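Local coordinates for protein methylocystis parvus OBBP MbnE (Methylocystis parvus OBBP, PDB 5ICQ) that probably binds the copper-chelating peptide methanobactin in the periplasm, as a solute-binding protein of the family 5 type, at residues Asp284-Tyr298 with Ser574-Arg586. Sequence-based numbering, arbitrary orientation.
Sequences DYRDETSTTRWSTGY and SEQWIAHSTDIVR. With SO4 (sulfate ion), chain E.
Gln576 opens the contact: its long amide reaches across to give NE2 to Asp287 OD1 at 2.9 Å, approaching from above the carboxylate plane, while OE1 accepts from the backbone of Ile597. Trp577, on the sheet face that also carries Arg286 and Ala579, brings a broad flat surface to Trp294 of helix 291-296. Their five-membered rings form an offset stack, planes 6° from parallel. Trp577 CB sits squarely over the six-membered ring of Trp294 in a CH-pi contact, 3.3 Å from its centroid. With CG anti to the backbone N (chi1 -167°), Trp294 lays its indole over this neighbour, and Arg310 adds a cation-pi contact. Cutting Trp294 back to an alanine here would probably leave one face of Trp577 without its stacking partner and weaken the helix's hold on the sheet. Thr291 CG2 meets the indole edge at Trp577 CH2, 3.9 Å away. Branched Ile578 turns to the Asp287 side and packs beside the Tyr285 ring, its CG2 3.3 Å from Tyr285 OH. Ala579 CB, a methyl small enough to sit between Arg286 CG and the Tyr298 ring, lies 3.7 Å from Tyr298 CE2. Ser581 N bonds to Asp284 O at the strand end, its OG accepting from Asp583 N in an ST turn; past the type I turn, apolar Ile584 packs CD1 on Asp284 CB. Edge strand 285-288 thus joins the central strand of a three-stranded antiparallel sheet. Beside the tryptophans, Glu288 takes Arg286 and Tyr298 OH on OE2 and Arg293 on OE1; so many donors would probably keep this buried carboxylate ionised.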
ATOM      1  N   ASP A 284      -1.267   3.994  24.236  1.00 13.75           N
ATOM      2  CA  ASP A 284      -0.213   4.996  24.148  1.00 11.23           C
ATOM      3  C   ASP A 284      -0.156   5.738  22.813  1.00 14.78           C
ATOM      4  O   ASP A 284       0.541   6.758  22.724  1.00 12.34           O
ATOM      5  CB  ASP A 284       1.143   4.325  24.423  1.00 10.43           C
ATOM      6  CG  ASP A 284       1.292   3.896  25.881  1.00 15.92           C
ATOM      7  OD1 ASP A 284       0.860   4.665  26.762  1.00 18.74           O
ATOM      8  OD2 ASP A 284       1.830   2.798  26.143  1.00 18.85           O
ATOM      9  N   TYR A 285      -0.869   5.274  21.792  1.00 10.06           N
ATOM     10  CA  TYR A 285      -0.683   5.748  20.425  1.00  8.84           C
ATOM     11  C   TYR A 285      -1.935   5.436  19.619  1.00 12.99           C
ATOM     12  O   TYR A 285      -2.548   4.384  19.814  1.00 11.68           O
ATOM     13  CB  TYR A 285       0.541   5.072  19.772  1.00 10.36           C
ATOM     14  CG  TYR A 285       0.752   5.465  18.323  1.00 11.40           C
ATOM     15  CD1 TYR A 285       0.111   4.780  17.297  1.00 13.33           C
ATOM     16  CD2 TYR A 285       1.586   6.532  17.985  1.00 15.50           C
ATOM     17  CE1 TYR A 285       0.284   5.142  15.983  1.00 16.14           C
ATOM     18  CE2 TYR A 285       1.772   6.894  16.657  1.00 17.34           C
ATOM     19  CZ  TYR A 285       1.107   6.198  15.670  1.00 17.29           C
ATOM     20  OH  TYR A 285       1.267   6.542  14.353  1.00 22.04           O
ATOM     21  N   ARG A 286      -2.298   6.333  18.703  1.00  9.34           N
ATOM     22  CA  ARG A 286      -3.366   6.036  17.757  1.00 11.59           C
ATOM     23  C   ARG A 286      -3.148   6.805  16.461  1.00 14.85           C
ATOM     24  O   ARG A 286      -2.578   7.905  16.452  1.00 12.64           O
ATOM     25  CB  ARG A 286      -4.756   6.352  18.340  1.00 16.77           C
ATOM     26  CG  ARG A 286      -5.001   7.809  18.695  1.00 16.32           C
ATOM     27  CD  ARG A 286      -6.413   8.004  19.288  1.00 15.84           C
ATOM     28  NE  ARG A 286      -7.442   8.101  18.257  1.00 13.68           N
ATOM     29  CZ  ARG A 286      -8.289   7.130  17.913  1.00 14.85           C
ATOM     30  NH1 ARG A 286      -8.258   5.946  18.520  1.00 18.10           N
ATOM     31  NH2 ARG A 286      -9.182   7.353  16.951  1.00 17.80           N
ATOM     32  N   ASP A 287      -3.577   6.186  15.360  1.00  9.26           N
ATOM     33  CA  ASP A 287      -3.763   6.854  14.077  1.00 11.72           C
ATOM     34  C   ASP A 287      -5.225   7.267  13.945  1.00 17.60           C
ATOM     35  O   ASP A 287      -6.121   6.455  14.182  1.00 18.91           O
ATOM     36  CB  ASP A 287      -3.387   5.923  12.922  1.00 20.89           C
ATOM     37  CG  ASP A 287      -1.931   5.540  12.931  1.00 26.56           C
ATOM     38  OD1 ASP A 287      -1.079   6.441  13.080  1.00 28.61           O
ATOM     39  OD2 ASP A 287      -1.639   4.334  12.794  1.00 29.71           O
ATOM     40  N   GLU A 288      -5.468   8.516  13.556  1.00 15.11           N
ATOM     41  CA  GLU A 288      -6.821   9.018  13.374  1.00 12.55           C
ATOM     42  C   GLU A 288      -7.197   8.951  11.901  1.00 17.55           C
ATOM     43  O   GLU A 288      -6.461   9.457  11.049  1.00 16.93           O
ATOM     44  CB  GLU A 288      -6.949  10.458  13.878  1.00 12.28           C
ATOM     45  CG  GLU A 288      -8.369  10.950  13.907  1.00 11.46           C
ATOM     46  CD  GLU A 288      -9.248  10.026  14.706  1.00 17.33           C
ATOM     47  OE1 GLU A 288     -10.077   9.307  14.101  1.00 18.23           O
ATOM     48  OE2 GLU A 288      -9.080  10.005  15.937  1.00 18.59           O
ATOM     49  N   THR A 289      -8.347   8.333  11.603  1.00 15.62           N
ATOM     50  CA  THR A 289      -8.863   8.296  10.238  1.00 18.31           C
ATOM     51  C   THR A 289     -10.242   8.925  10.104  1.00 21.71           C
ATOM     52  O   THR A 289     -10.758   9.006   8.983  1.00 18.74           O
ATOM     53  CB  THR A 289      -8.920   6.852   9.713  1.00 22.57           C
ATOM     54  OG1 THR A 289      -9.602   6.028  10.661  1.00 25.59           O
ATOM     55  CG2 THR A 289      -7.514   6.299   9.500  1.00 32.22           C
ATOM     56  N   SER A 290     -10.846   9.382  11.199  1.00 17.73           N
ATOM     57  CA  SER A 290     -12.169  10.001  11.177  1.00 16.31           C
ATOM     58  C   SER A 290     -12.010  11.515  11.113  1.00 13.32           C
ATOM     59  O   SER A 290     -11.422  12.108  12.023  1.00 13.51           O
ATOM     60  CB  SER A 290     -12.970   9.609  12.422  1.00 16.71           C
ATOM     61  OG  SER A 290     -14.008  10.546  12.663  1.00 15.48           O
ATOM     62  N   THR A 291     -12.522  12.139  10.044  1.00 12.57           N
ATOM     63  CA  THR A 291     -12.460  13.598   9.957  1.00 14.86           C
ATOM     64  C   THR A 291     -13.266  14.256  11.069  1.00 17.07           C
ATOM     65  O   THR A 291     -12.875  15.310  11.583  1.00 12.72           O
ATOM     66  CB  THR A 291     -12.951  14.093   8.593  1.00 23.07           C
ATOM     67  OG1 THR A 291     -14.231  13.525   8.292  1.00 19.83           O
ATOM     68  CG2 THR A 291     -11.967  13.713   7.510  1.00 16.79           C
ATOM     69  N   THR A 292     -14.399  13.657  11.452  1.00 18.35           N
ATOM     70  CA  THR A 292     -15.202  14.228  12.534  1.00 15.97           C
ATOM     71  C   THR A 292     -14.430  14.233  13.847  1.00 15.77           C
ATOM     72  O   THR A 292     -14.420  15.234  14.574  1.00 16.10           O
ATOM     73  CB  THR A 292     -16.513  13.450  12.691  1.00 23.31           C
ATOM     74  OG1 THR A 292     -17.206  13.420  11.436  1.00 27.66           O
ATOM     75  CG2 THR A 292     -17.407  14.112  13.735  1.00 32.56           C
ATOM     76  N   ARG A 293     -13.783  13.110  14.175  1.00 14.66           N
ATOM     77  CA  ARG A 293     -13.070  13.026  15.442  1.00 17.55           C
ATOM     78  C   ARG A 293     -11.843  13.925  15.431  1.00 15.72           C
ATOM     79  O   ARG A 293     -11.587  14.646  16.400  1.00 16.99           O
ATOM     80  CB  ARG A 293     -12.679  11.575  15.721  1.00 19.92           C
ATOM     81  CG  ARG A 293     -12.492  11.233  17.177  1.00 33.32           C
ATOM     82  CD  ARG A 293     -12.844   9.767  17.382  1.00 33.30           C
ATOM     83  NE  ARG A 293     -12.240   8.947  16.347  1.00 41.68           N
ATOM     84  CZ  ARG A 293     -12.688   7.752  15.984  1.00 39.07           C
ATOM     85  NH1 ARG A 293     -13.758   7.233  16.576  1.00 41.45           N
ATOM     86  NH2 ARG A 293     -12.071   7.089  15.018  1.00 36.43           N
ATOM     87  N   TRP A 294     -11.083  13.905  14.333  1.00 14.52           N
ATOM     88  CA  TRP A 294      -9.938  14.802  14.211  1.00 12.30           C
ATOM     89  C   TRP A 294     -10.380  16.246  14.352  1.00 17.24           C
ATOM     90  O   TRP A 294      -9.722  17.040  15.036  1.00 14.26           O
ATOM     91  CB  TRP A 294      -9.240  14.571  12.866  1.00 14.69           C
ATOM     92  CG  TRP A 294      -7.871  15.208  12.715  1.00 17.44           C
ATOM     93  CD1 TRP A 294      -7.511  16.159  11.804  1.00 18.52           C
ATOM     94  CD2 TRP A 294      -6.685  14.919  13.484  1.00 15.99           C
ATOM     95  NE1 TRP A 294      -6.174  16.480  11.954  1.00 16.81           N
ATOM     96  CE2 TRP A 294      -5.647  15.729  12.974  1.00 16.05           C
ATOM     97  CE3 TRP A 294      -6.400  14.046  14.544  1.00 14.98           C
ATOM     98  CZ2 TRP A 294      -4.344  15.699  13.492  1.00 12.70           C
ATOM     99  CZ3 TRP A 294      -5.106  14.008  15.054  1.00 18.72           C
ATOM    100  CH2 TRP A 294      -4.092  14.835  14.525  1.00 12.70           C
ATOM    101  N   SER A 295     -11.528  16.588  13.753  1.00 12.50           N
ATOM    102  CA  SER A 295     -11.988  17.971  13.737  1.00 18.37           C
ATOM    103  C   SER A 295     -12.449  18.438  15.115  1.00 22.58           C
ATOM    104  O   SER A 295     -12.144  19.565  15.518  1.00 25.18           O
ATOM    105  CB  SER A 295     -13.110  18.136  12.710  1.00 20.24           C
ATOM    106  OG  SER A 295     -13.598  19.459  12.720  1.00 34.93           O
ATOM    107  N   THR A 296     -13.183  17.600  15.860  1.00 20.80           N
ATOM    108  CA  THR A 296     -13.803  18.066  17.097  1.00 26.72           C
ATOM    109  C   THR A 296     -13.593  17.178  18.317  1.00 26.87           C
ATOM    110  O   THR A 296     -14.037  17.554  19.407  1.00 29.60           O
ATOM    111  CB  THR A 296     -15.320  18.253  16.902  1.00 29.82           C
ATOM    112  OG1 THR A 296     -15.916  16.998  16.551  1.00 30.91           O
ATOM    113  CG2 THR A 296     -15.609  19.274  15.807  1.00 28.95           C
ATOM    114  N   GLY A 297     -12.948  16.025  18.184  1.00 18.77           N
ATOM    115  CA  GLY A 297     -12.873  15.101  19.296  1.00 15.35           C
ATOM    116  C   GLY A 297     -11.647  15.184  20.181  1.00 16.74           C
ATOM    117  O   GLY A 297     -11.553  14.425  21.149  1.00 19.22           O
ATOM    118  N   TYR A 298     -10.705  16.075  19.896  1.00 14.27           N
ATOM    119  CA  TYR A 298      -9.453  16.122  20.655  1.00 19.16           C
ATOM    120  C   TYR A 298      -9.427  17.295  21.625  1.00 30.64           C
ATOM    121  O   TYR A 298      -8.431  17.998  21.757  1.00 35.50           O
ATOM    122  CB  TYR A 298      -8.258  16.156  19.706  1.00 16.92           C
ATOM    123  CG  TYR A 298      -7.998  14.790  19.116  1.00 17.16           C
ATOM    124  CD1 TYR A 298      -8.729  14.343  18.023  1.00 15.22           C
ATOM    125  CD2 TYR A 298      -7.050  13.933  19.674  1.00 13.81           C
ATOM    126  CE1 TYR A 298      -8.519  13.080  17.489  1.00 15.22           C
ATOM    127  CE2 TYR A 298      -6.831  12.656  19.140  1.00 12.75           C
ATOM    128  CZ  TYR A 298      -7.574  12.244  18.048  1.00 15.07           C
ATOM    129  OH  TYR A 298      -7.381  11.006  17.493  1.00 16.13           O
ATOM    130  N   SER A 574      -3.395  14.719   3.086  1.00 10.06           N
ATOM    131  CA  SER A 574      -2.003  14.970   2.726  1.00 14.25           C
ATOM    132  C   SER A 574      -1.062  14.541   3.831  1.00 15.58           C
ATOM    133  O   SER A 574       0.105  14.247   3.563  1.00 12.59           O
ATOM    134  CB  SER A 574      -1.783  16.451   2.401  1.00 21.84           C
ATOM    135  OG  SER A 574      -2.368  16.788   1.159  1.00 29.29           O
ATOM    136  N   GLU A 575      -1.543  14.511   5.072  1.00 11.74           N
ATOM    137  CA  GLU A 575      -0.730  14.134   6.215  1.00 11.19           C
ATOM    138  C   GLU A 575      -1.370  12.981   6.972  1.00 15.19           C
ATOM    139  O   GLU A 575      -2.573  12.722   6.865  1.00 13.68           O
ATOM    140  CB  GLU A 575      -0.537  15.320   7.173  1.00 10.94           C
ATOM    141  CG  GLU A 575       0.350  16.408   6.619  1.00 19.64           C
ATOM    142  CD  GLU A 575      -0.436  17.586   6.073  1.00 36.82           C
ATOM    143  OE1 GLU A 575      -1.592  17.795   6.506  1.00 33.03           O
ATOM    144  OE2 GLU A 575       0.112  18.309   5.216  1.00 41.25           O
ATOM    145  N   GLN A 576      -0.541  12.299   7.758  1.00 11.97           N
ATOM    146  CA  GLN A 576      -1.010  11.291   8.695  1.00 10.27           C
ATOM    147  C   GLN A 576      -1.322  11.942  10.038  1.00 12.26           C
ATOM    148  O   GLN A 576      -0.503  12.696  10.573  1.00 14.53           O
ATOM    149  CB  GLN A 576       0.043  10.195   8.862  1.00 13.73           C
ATOM    150  CG  GLN A 576      -0.450   9.034   9.719  1.00 21.36           C
ATOM    151  CD  GLN A 576       0.516   7.866   9.728  1.00 23.00           C
ATOM    152  OE1 GLN A 576       1.228   7.621   8.747  1.00 19.91           O
ATOM    153  NE2 GLN A 576       0.551   7.143  10.837  1.00 20.33           N
ATOM    154  N   TRP A 577      -2.514  11.672  10.569  1.00 11.73           N
ATOM    155  CA  TRP A 577      -2.982  12.256  11.823  1.00  9.78           C
ATOM    156  C   TRP A 577      -2.744  11.246  12.940  1.00 14.42           C
ATOM    157  O   TRP A 577      -3.276  10.129  12.892  1.00 13.44           O
ATOM    158  CB  TRP A 577      -4.471  12.616  11.731  1.00  9.27           C
ATOM    159  CG  TRP A 577      -4.804  13.438  10.512  1.00 10.91           C
ATOM    160  CD1 TRP A 577      -3.968  14.303   9.848  1.00 15.64           C
ATOM    161  CD2 TRP A 577      -6.047  13.458   9.802  1.00 10.49           C
ATOM    162  NE1 TRP A 577      -4.623  14.862   8.773  1.00 15.12           N
ATOM    163  CE2 TRP A 577      -5.895  14.350   8.715  1.00 13.41           C
ATOM    164  CE3 TRP A 577      -7.274  12.805   9.976  1.00 20.25           C
ATOM    165  CZ2 TRP A 577      -6.929  14.620   7.818  1.00 17.51           C
ATOM    166  CZ3 TRP A 577      -8.301  13.068   9.078  1.00 20.70           C
ATOM    167  CH2 TRP A 577      -8.119  13.968   8.010  1.00 18.34           C
ATOM    168  N   ILE A 578      -1.918  11.616  13.924  1.00  8.69           N
ATOM    169  CA  ILE A 578      -1.604  10.713  15.025  1.00  9.94           C
ATOM    170  C   ILE A 578      -1.787  11.427  16.360  1.00 13.97           C
ATOM    171  O   ILE A 578      -1.823  12.656  16.444  1.00 15.31           O
ATOM    172  CB  ILE A 578      -0.174  10.131  14.926  1.00 13.78           C
ATOM    173  CG1 ILE A 578       0.863  11.199  15.265  1.00 16.35           C
ATOM    174  CG2 ILE A 578       0.090   9.555  13.524  1.00 11.57           C
ATOM    175  CD1 ILE A 578       2.300  10.639  15.409  1.00 16.38           C
ATOM    176  N   ALA A 579      -1.910  10.629  17.417  1.00  9.96           N
ATOM    177  CA  ALA A 579      -1.896  11.143  18.777  1.00 10.56           C
ATOM    178  C   ALA A 579      -1.186  10.128  19.652  1.00 12.73           C
ATOM    179  O   ALA A 579      -1.199   8.930  19.359  1.00 11.35           O
ATOM    180  CB  ALA A 579      -3.306  11.415  19.319  1.00  9.24           C
ATOM    181  N   HIS A 580      -0.561  10.610  20.726  1.00 12.00           N
ATOM    182  CA  HIS A 580       0.245   9.711  21.535  1.00 14.61           C
ATOM    183  C   HIS A 580       0.469  10.296  22.922  1.00 15.34           C
ATOM    184  O   HIS A 580       0.418  11.513  23.119  1.00 14.96           O
ATOM    185  CB  HIS A 580       1.597   9.437  20.865  1.00 12.67           C
ATOM    186  CG  HIS A 580       2.394  10.673  20.614  1.00 15.34           C
ATOM    187  ND1 HIS A 580       3.222  11.229  21.567  1.00 19.95           N
ATOM    188  CD2 HIS A 580       2.487  11.471  19.523  1.00 23.06           C
ATOM    189  CE1 HIS A 580       3.790  12.316  21.074  1.00 21.13           C
ATOM    190  NE2 HIS A 580       3.360  12.486  19.837  1.00 22.81           N
ATOM    191  N   SER A 581       0.715   9.405  23.879  1.00 12.78           N
ATOM    192  CA  SER A 581       1.207   9.826  25.184  1.00 13.41           C
ATOM    193  C   SER A 581       2.533  10.561  25.027  1.00 13.65           C
ATOM    194  O   SER A 581       3.354  10.227  24.170  1.00 13.37           O
ATOM    195  CB  SER A 581       1.390   8.606  26.095  1.00 15.81           C
ATOM    196  OG  SER A 581       2.141   8.950  27.246  1.00 16.00           O
ATOM    197  N   THR A 582       2.757  11.571  25.873  1.00 14.19           N
ATOM    198  CA  THR A 582       4.049  12.248  25.834  1.00 16.00           C
ATOM    199  C   THR A 582       5.126  11.481  26.578  1.00 18.89           C
ATOM    200  O   THR A 582       6.288  11.904  26.563  1.00 20.32           O
ATOM    201  CB  THR A 582       3.942  13.667  26.410  1.00 15.62           C
ATOM    202  OG1 THR A 582       3.318  13.611  27.698  1.00 19.85           O
ATOM    203  CG2 THR A 582       3.119  14.523  25.493  1.00 18.16           C
ATOM    204  N   ASP A 583       4.770  10.365  27.210  1.00 19.12           N
ATOM    205  CA  ASP A 583       5.745   9.501  27.852  1.00 20.03           C
ATOM    206  C   ASP A 583       6.500   8.623  26.864  1.00 18.46           C
ATOM    207  O   ASP A 583       7.474   7.973  27.260  1.00 19.36           O
ATOM    208  CB  ASP A 583       5.055   8.625  28.896  1.00 25.03           C
ATOM    209  CG  ASP A 583       4.455   9.441  30.027  1.00 43.23           C
ATOM    210  OD1 ASP A 583       4.911  10.588  30.232  1.00 48.55           O
ATOM    211  OD2 ASP A 583       3.532   8.939  30.705  1.00 52.47           O
ATOM    212  N   ILE A 584       6.069   8.555  25.609  1.00 13.28           N
ATOM    213  CA  ILE A 584       6.852   7.867  24.588  1.00 12.77           C
ATOM    214  C   ILE A 584       7.317   8.890  23.566  1.00 12.41           C
ATOM    215  O   ILE A 584       6.646   9.896  23.315  1.00 15.13           O
ATOM    216  CB  ILE A 584       6.075   6.710  23.919  1.00 11.77           C
ATOM    217  CG1 ILE A 584       4.790   7.211  23.256  1.00 11.78           C
ATOM    218  CG2 ILE A 584       5.776   5.623  24.949  1.00 14.23           C
ATOM    219  CD1 ILE A 584       4.133   6.144  22.341  1.00 15.07           C
ATOM    220  N   VAL A 585       8.498   8.647  22.994  1.00 10.75           N
ATOM    221  CA  VAL A 585       9.125   9.590  22.075  1.00 13.36           C
ATOM    222  C   VAL A 585       9.668   8.833  20.868  1.00 16.17           C
ATOM    223  O   VAL A 585       9.814   7.609  20.882  1.00 12.83           O
ATOM    224  CB  VAL A 585      10.255  10.396  22.752  1.00 17.34           C
ATOM    225  CG1 VAL A 585       9.679  11.320  23.816  1.00 21.31           C
ATOM    226  CG2 VAL A 585      11.237   9.461  23.359  1.00 20.72           C
ATOM    227  N   ARG A 586       9.993   9.583  19.826  1.00 19.12           N
ATOM    228  CA  ARG A 586      10.467   9.022  18.570  1.00 19.32           C
ATOM    229  C   ARG A 586      11.699   9.776  18.101  1.00 22.20           C
ATOM    230  O   ARG A 586      12.006  10.853  18.624  1.00 19.02           O
ATOM    231  CB  ARG A 586       9.366   9.101  17.508  1.00 18.99           C
ATOM    232  CG  ARG A 586       9.039  10.506  17.082  1.00 25.45           C
ATOM    233  CD  ARG A 586       8.184  10.464  15.836  1.00 22.68           C
ATOM    234  NE  ARG A 586       7.928  11.792  15.301  1.00 24.53           N
ATOM    235  CZ  ARG A 586       7.002  12.616  15.771  1.00 19.68           C
ATOM    236  NH1 ARG A 586       6.242  12.255  16.804  1.00 19.83           N
ATOM    237  NH2 ARG A 586       6.843  13.801  15.213  1.00 26.62           N
TER
HETATM  238  S   SO4 E 704     -14.521   4.871  13.363  1.00 69.83           S
HETATM  239  O1  SO4 E 704     -14.075   3.490  13.514  1.00 70.61           O
HETATM  240  O2  SO4 E 704     -15.755   4.903  12.583  1.00 74.87           O
HETATM  241  O3  SO4 E 704     -14.769   5.459  14.677  1.00 66.84           O
HETATM  242  O4  SO4 E 704     -13.483   5.627  12.671  1.00 69.83           O
HETATM  243  O   HOH W   1       2.232   6.008  28.758  1.00 45.05           O
HETATM  244  O   HOH W   2       2.032   5.048  11.992  1.00 23.23           O
HETATM  245  O   HOH W   3      -4.078   9.309   9.725  1.00 24.33           O